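Local coordinates for protein spectinomycin phosphotransferase (Legionella pneumophila, PDB 3I1A) that probably phosphorylates the aminocyclitol antibiotic spectinomycin, using a nucleotide and magnesium, and so confers resistance to it, at residues N165-F177 / L296-F310. Residues are numbered along the deposited sequence; the frame is centred on the assembly and turned at random.
Sequences NSDDKLTAAFKSF and LLSRNQNNQSRLESF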
loop_
_atom_site.group_PDB
_atom_site.type_symbol
_atom_site.label_atom_id
_atom_site.label_comp_id
_atom_site.label_asym_id
_atom_site.label_seq_id
_atom_site.Cartn_x
_atom_site.Cartn_y
_atom_site.Cartn_z
ATOM N N ASN A 165 -19.174 -31.747 2.873
ATOM C CA ASN A 165 -19.287 -32.517 1.639
ATOM C C ASN A 165 -19.441 -31.670 0.378
ATOM O O ASN A 165 -19.195 -32.149 -0.729
ATOM C CB ASN A 165 -20.471 -33.486 1.738
ATOM C CG ASN A 165 -20.051 -34.887 2.124
ATOM O OD1 ASN A 165 -20.876 -35.706 2.519
ATOM N ND2 ASN A 165 -18.762 -35.177 1.994
ATOM N N SER A 166 -19.845 -30.414 0.537
ATOM C CA SER A 166 -20.036 -29.549 -0.619
ATOM C C SER A 166 -18.825 -28.690 -0.961
ATOM O O SER A 166 -18.874 -27.917 -1.909
ATOM C CB SER A 166 -21.255 -28.646 -0.414
ATOM O OG SER A 166 -21.049 -27.753 0.658
ATOM N N ASP A 167 -17.736 -28.825 -0.210
ATOM C CA ASP A 167 -16.536 -28.024 -0.495
ATOM C C ASP A 167 -15.949 -28.391 -1.861
ATOM O O ASP A 167 -15.944 -29.572 -2.238
ATOM C CB ASP A 167 -15.425 -28.277 0.533
ATOM C CG ASP A 167 -15.740 -27.747 1.929
ATOM O OD1 ASP A 167 -16.588 -26.865 2.094
ATOM O OD2 ASP A 167 -15.096 -28.219 2.881
ATOM N N ASP A 168 -15.459 -27.399 -2.607
ATOM C CA ASP A 168 -14.801 -27.715 -3.874
ATOM C C ASP A 168 -13.312 -27.965 -3.594
ATOM O O ASP A 168 -12.880 -27.919 -2.448
ATOM C CB ASP A 168 -15.029 -26.623 -4.950
ATOM C CG ASP A 168 -14.269 -25.316 -4.715
ATOM O OD1 ASP A 168 -13.660 -25.107 -3.642
ATOM O OD2 ASP A 168 -14.295 -24.464 -5.654
ATOM N N LYS A 169 -12.545 -28.267 -4.636
ATOM C CA LYS A 169 -11.125 -28.570 -4.496
ATOM C C LYS A 169 -10.324 -27.520 -3.748
ATOM O O LYS A 169 -9.548 -27.840 -2.838
ATOM C CB LYS A 169 -10.500 -28.767 -5.892
ATOM C CG LYS A 169 -9.067 -29.345 -5.878
ATOM C CD LYS A 169 -8.522 -29.408 -7.325
ATOM C CE LYS A 169 -7.121 -29.993 -7.429
ATOM N NZ LYS A 169 -6.586 -29.752 -8.805
ATOM N N LEU A 170 -10.491 -26.264 -4.144
ATOM C CA LEU A 170 -9.728 -25.206 -3.498
ATOM C C LEU A 170 -10.123 -25.004 -2.040
ATOM O O LEU A 170 -9.267 -24.844 -1.183
ATOM C CB LEU A 170 -9.882 -23.923 -4.284
ATOM C CG LEU A 170 -8.999 -23.958 -5.530
ATOM C CD1 LEU A 170 -9.223 -22.664 -6.338
ATOM C CD2 LEU A 170 -7.533 -24.085 -5.118
ATOM N N THR A 171 -11.419 -25.042 -1.756
ATOM C CA THR A 171 -11.869 -24.878 -0.374
ATOM C C THR A 171 -11.343 -26.001 0.512
ATOM O O THR A 171 -10.898 -25.762 1.631
ATOM C CB THR A 171 -13.399 -24.864 -0.285
ATOM O OG1 THR A 171 -13.885 -23.696 -0.951
ATOM C CG2 THR A 171 -13.847 -24.834 1.175
ATOM N N ALA A 172 -11.379 -27.231 0.009
ATOM C CA ALA A 172 -10.878 -28.362 0.793
ATOM C C ALA A 172 -9.369 -28.269 1.030
ATOM O O ALA A 172 -8.865 -28.608 2.113
ATOM C CB ALA A 172 -11.215 -29.704 0.089
ATOM N N ALA A 173 -8.626 -27.827 0.017
ATOM C CA ALA A 173 -7.175 -27.702 0.147
ATOM C C ALA A 173 -6.841 -26.613 1.178
ATOM O O ALA A 173 -5.916 -26.760 1.994
ATOM C CB ALA A 173 -6.553 -27.361 -1.220
ATOM N N PHE A 174 -7.611 -25.530 1.141
ATOM C CA PHE A 174 -7.417 -24.417 2.074
ATOM C C PHE A 174 -7.704 -24.848 3.513
ATOM O O PHE A 174 -6.951 -24.514 4.424
ATOM C CB PHE A 174 -8.341 -23.258 1.714
ATOM C CG PHE A 174 -8.331 -22.151 2.727
ATOM C CD1 PHE A 174 -7.213 -21.323 2.853
ATOM C CD2 PHE A 174 -9.419 -21.975 3.592
ATOM C CE1 PHE A 174 -7.175 -20.334 3.835
ATOM C CE2 PHE A 174 -9.398 -20.991 4.580
ATOM C CZ PHE A 174 -8.266 -20.167 4.701
ATOM N N LYS A 175 -8.797 -25.579 3.719
ATOM C CA LYS A 175 -9.115 -26.054 5.063
ATOM C C LYS A 175 -8.021 -26.976 5.607
ATOM O O LYS A 175 -7.691 -26.912 6.791
ATOM C CB LYS A 175 -10.461 -26.773 5.066
ATOM C CG LYS A 175 -11.647 -25.821 4.879
ATOM C CD LYS A 175 -12.961 -26.565 5.031
ATOM C CE LYS A 175 -14.150 -25.646 4.822
ATOM N NZ LYS A 175 -15.401 -26.396 5.005
ATOM N N SER A 176 -7.472 -27.827 4.739
ATOM C CA SER A 176 -6.407 -28.740 5.134
ATOM C C SER A 176 -5.181 -27.954 5.576
ATOM O O SER A 176 -4.563 -28.264 6.598
ATOM C CB SER A 176 -6.015 -29.656 3.969
ATOM O OG SER A 176 -7.044 -30.581 3.675
ATOM N N PHE A 177 -4.839 -26.932 4.798
ATOM C CA PHE A 177 -3.676 -26.107 5.095
ATOM C C PHE A 177 -3.910 -25.322 6.389
ATOM O O PHE A 177 -3.004 -25.172 7.204
ATOM C CB PHE A 177 -3.389 -25.111 3.962
ATOM C CG PHE A 177 -2.110 -24.343 4.159
ATOM C CD1 PHE A 177 -0.889 -24.886 3.789
ATOM C CD2 PHE A 177 -2.127 -23.098 4.783
ATOM C CE1 PHE A 177 0.307 -24.197 4.038
ATOM C CE2 PHE A 177 -0.953 -22.406 5.035
ATOM C CZ PHE A 177 0.269 -22.954 4.663
ATOM N N LEU A 296 -11.040 -18.106 -0.262
ATOM C CA LEU A 296 -10.961 -19.556 -0.417
ATOM C C LEU A 296 -12.183 -20.273 0.157
ATOM O O LEU A 296 -12.563 -21.332 -0.342
ATOM C CB LEU A 296 -9.687 -20.120 0.240
ATOM C CG LEU A 296 -8.422 -20.212 -0.630
ATOM C CD1 LEU A 296 -8.649 -21.176 -1.834
ATOM C CD2 LEU A 296 -8.038 -18.825 -1.098
ATOM N N LEU A 297 -12.803 -19.720 1.202
ATOM C CA LEU A 297 -13.991 -20.342 1.786
ATOM C C LEU A 297 -15.217 -20.030 0.934
ATOM O O LEU A 297 -16.236 -20.724 1.031
ATOM C CB LEU A 297 -14.219 -19.828 3.212
ATOM C CG LEU A 297 -13.146 -20.267 4.212
ATOM C CD1 LEU A 297 -13.322 -19.489 5.530
ATOM C CD2 LEU A 297 -13.286 -21.750 4.483
ATOM N N SER A 298 -15.115 -18.974 0.118
ATOM C CA SER A 298 -16.203 -18.562 -0.777
ATOM C C SER A 298 -15.846 -18.810 -2.244
ATOM O O SER A 298 -14.731 -19.239 -2.566
ATOM C CB SER A 298 -16.510 -17.078 -0.598
ATOM O OG SER A 298 -16.832 -16.814 0.747
ATOM N N ARG A 299 -16.806 -18.535 -3.123
ATOM C CA ARG A 299 -16.641 -18.718 -4.557
ATOM C C ARG A 299 -17.025 -17.396 -5.182
ATOM O O ARG A 299 -17.807 -17.338 -6.133
ATOM C CB ARG A 299 -17.556 -19.843 -5.062
ATOM C CG ARG A 299 -17.468 -21.116 -4.222
ATOM C CD ARG A 299 -16.525 -22.140 -4.812
ATOM N NE ARG A 299 -17.203 -22.980 -5.798
ATOM C CZ ARG A 299 -18.006 -23.999 -5.496
ATOM N NH1 ARG A 299 -18.238 -24.322 -4.228
ATOM N NH2 ARG A 299 -18.585 -24.699 -6.467
ATOM N N ASN A 300 -16.467 -16.331 -4.617
ATOM C CA ASN A 300 -16.708 -14.972 -5.077
ATOM C C ASN A 300 -15.930 -14.613 -6.341
ATOM O O ASN A 300 -16.389 -13.789 -7.127
ATOM C CB ASN A 300 -16.354 -13.970 -3.971
ATOM C CG ASN A 300 -17.251 -14.103 -2.755
ATOM O OD1 ASN A 300 -18.421 -14.490 -2.870
ATOM N ND2 ASN A 300 -16.713 -13.771 -1.581
ATOM N N GLN A 301 -14.746 -15.203 -6.515
ATOM C CA GLN A 301 -13.907 -14.950 -7.700
ATOM C C GLN A 301 -13.767 -16.274 -8.436
ATOM O O GLN A 301 -14.073 -17.326 -7.881
ATOM C CB GLN A 301 -12.490 -14.499 -7.324
ATOM C CG GLN A 301 -12.327 -13.170 -6.618
ATOM C CD GLN A 301 -10.912 -12.632 -6.790
ATOM O OE1 GLN A 301 -10.637 -11.839 -7.699
ATOM N NE2 GLN A 301 -9.996 -13.081 -5.931
ATOM N N ASN A 302 -13.273 -16.244 -9.671
ATOM C CA ASN A 302 -13.121 -17.504 -10.385
ATOM C C ASN A 302 -11.990 -18.325 -9.757
ATOM O O ASN A 302 -11.198 -17.822 -8.953
ATOM C CB ASN A 302 -12.868 -17.269 -11.881
ATOM C CG ASN A 302 -11.589 -16.499 -12.153
ATOM O OD1 ASN A 302 -10.512 -16.854 -11.667
ATOM N ND2 ASN A 302 -11.696 -15.449 -12.957
ATOM N N ASN A 303 -11.905 -19.592 -10.125
ATOM C CA ASN A 303 -10.895 -20.455 -9.528
ATOM C C ASN A 303 -9.434 -20.138 -9.796
ATOM O O ASN A 303 -8.568 -20.507 -9.003
ATOM C CB ASN A 303 -11.207 -21.905 -9.879
ATOM C CG ASN A 303 -12.498 -22.373 -9.244
ATOM O OD1 ASN A 303 -12.991 -21.753 -8.293
ATOM N ND2 ASN A 303 -13.050 -23.467 -9.752
ATOM N N GLN A 304 -9.143 -19.489 -10.918
ATOM C CA GLN A 304 -7.766 -19.121 -11.214
ATOM C C GLN A 304 -7.357 -18.049 -10.199
ATOM O O GLN A 304 -6.246 -18.056 -9.670
ATOM C CB GLN A 304 -7.687 -18.599 -12.652
ATOM C CG GLN A 304 -8.006 -19.685 -13.701
ATOM C CD GLN A 304 -9.434 -20.247 -13.606
ATOM O OE1 GLN A 304 -10.424 -19.503 -13.656
ATOM N NE2 GLN A 304 -9.543 -21.569 -13.479
ATOM N N SER A 305 -8.278 -17.132 -9.924
ATOM C CA SER A 305 -8.040 -16.052 -8.974
ATOM C C SER A 305 -7.963 -16.575 -7.539
ATOM O O SER A 305 -7.162 -16.094 -6.734
ATOM C CB SER A 305 -9.149 -15.008 -9.091
ATOM O OG SER A 305 -9.094 -14.373 -10.360
ATOM N N ARG A 306 -8.807 -17.548 -7.219
ATOM C CA ARG A 306 -8.790 -18.148 -5.893
ATOM C C ARG A 306 -7.489 -18.916 -5.686
ATOM O O ARG A 306 -6.962 -18.931 -4.593
ATOM C CB ARG A 306 -9.990 -19.070 -5.697
ATOM C CG ARG A 306 -11.277 -18.302 -5.460
ATOM C CD ARG A 306 -12.486 -19.226 -5.475
ATOM N NE ARG A 306 -12.552 -20.106 -4.304
ATOM C CZ ARG A 306 -12.949 -21.376 -4.336
ATOM N NH1 ARG A 306 -13.315 -21.941 -5.483
ATOM N NH2 ARG A 306 -13.002 -22.080 -3.212
ATOM N N LEU A 307 -6.975 -19.578 -6.727
ATOM C CA LEU A 307 -5.698 -20.290 -6.560
ATOM C C LEU A 307 -4.595 -19.265 -6.271
ATOM O O LEU A 307 -3.673 -19.539 -5.509
ATOM C CB LEU A 307 -5.331 -21.096 -7.824
ATOM C CG LEU A 307 -3.982 -21.854 -7.851
ATOM C CD1 LEU A 307 -3.803 -22.851 -6.680
ATOM C CD2 LEU A 307 -3.934 -22.631 -9.171
ATOM N N GLU A 308 -4.652 -18.089 -6.884
ATOM C CA GLU A 308 -3.603 -17.098 -6.589
ATOM C C GLU A 308 -3.672 -16.691 -5.121
ATOM O O GLU A 308 -2.635 -16.554 -4.456
ATOM C CB GLU A 308 -3.739 -15.858 -7.475
ATOM C CG GLU A 308 -3.554 -16.157 -8.960
ATOM C CD GLU A 308 -3.591 -14.912 -9.838
ATOM O OE1 GLU A 308 -4.500 -14.067 -9.667
ATOM O OE2 GLU A 308 -2.713 -14.797 -10.722
ATOM N N SER A 309 -4.890 -16.498 -4.618
ATOM C CA SER A 309 -5.075 -16.138 -3.203
ATOM C C SER A 309 -4.491 -17.248 -2.319
ATOM O O SER A 309 -3.837 -16.963 -1.327
ATOM C CB SER A 309 -6.554 -15.986 -2.873
ATOM O OG SER A 309 -7.126 -14.908 -3.585
ATOM N N PHE A 310 -4.703 -18.509 -2.707
ATOM C CA PHE A 310 -4.212 -19.650 -1.931
ATOM C C PHE A 310 -2.682 -19.670 -1.890
ATOM O O PHE A 310 -2.099 -19.890 -0.842
ATOM C CB PHE A 310 -4.798 -20.946 -2.524
ATOM C CG PHE A 310 -4.558 -22.190 -1.692
ATOM C CD1 PHE A 310 -4.420 -22.126 -0.307
ATOM C CD2 PHE A 310 -4.545 -23.442 -2.303
ATOM C CE1 PHE A 310 -4.276 -23.293 0.450
ATOM C CE2 PHE A 310 -4.398 -24.619 -1.547
ATOM C CZ PHE A 310 -4.264 -24.542 -0.175
HETATM O O HOH W 1 -20.292 -26.136 -3.842
HETATM O O HOH W 2 -15.423 -24.437 -8.058
HETATM O O HOH W 3 -16.340 -24.597 -1.787
#
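R306 reaches from helix 303-315 to the start of helix 169-180 and ends on D168, the N-cap of that helix. From its root, R306 runs past L170, its CB 3.7 Å from L170 CD1, turns at chi3 (71°), and its NE bonds back to the carbonyl of D295. The guanidinium then meets the D168 carboxylate end-on and nearly coplanar, NH1 giving a 2.7 Å bond to the syn lone pair of OD2 while NH2 gives one of 3.1 Å to OD1. NH2 also donates to L296 O, in the last turn of helix 274-297, and NH1 to N303 OD1. L170 CB lies over one face near its rim, with R299 CA over the opposite face. OD1 of D168 still caps its own helix by accepting from T171 N. R299 stacks its guanidinium on D168 instead: OD2 lies 3.3 Å from R299 NE but well out of plane, a salt bridge in which no N-H points at the oxygen.

Farther along, segments 169-177 and 303-310 run nearly parallel (10°) and interlock: L170 sits as a knob among L296, N303, R306 and L307, and F310 among L170, A173, F174 and F177. L296 CB makes a CH-pi contact over the F174 ring.

Away from the nucleotide and magnesium sites, one arginine thus ties together three helix ends, its bonds fixing the guanidinium's rotation; its charge, with that of R299, would probably favour an ionised D168.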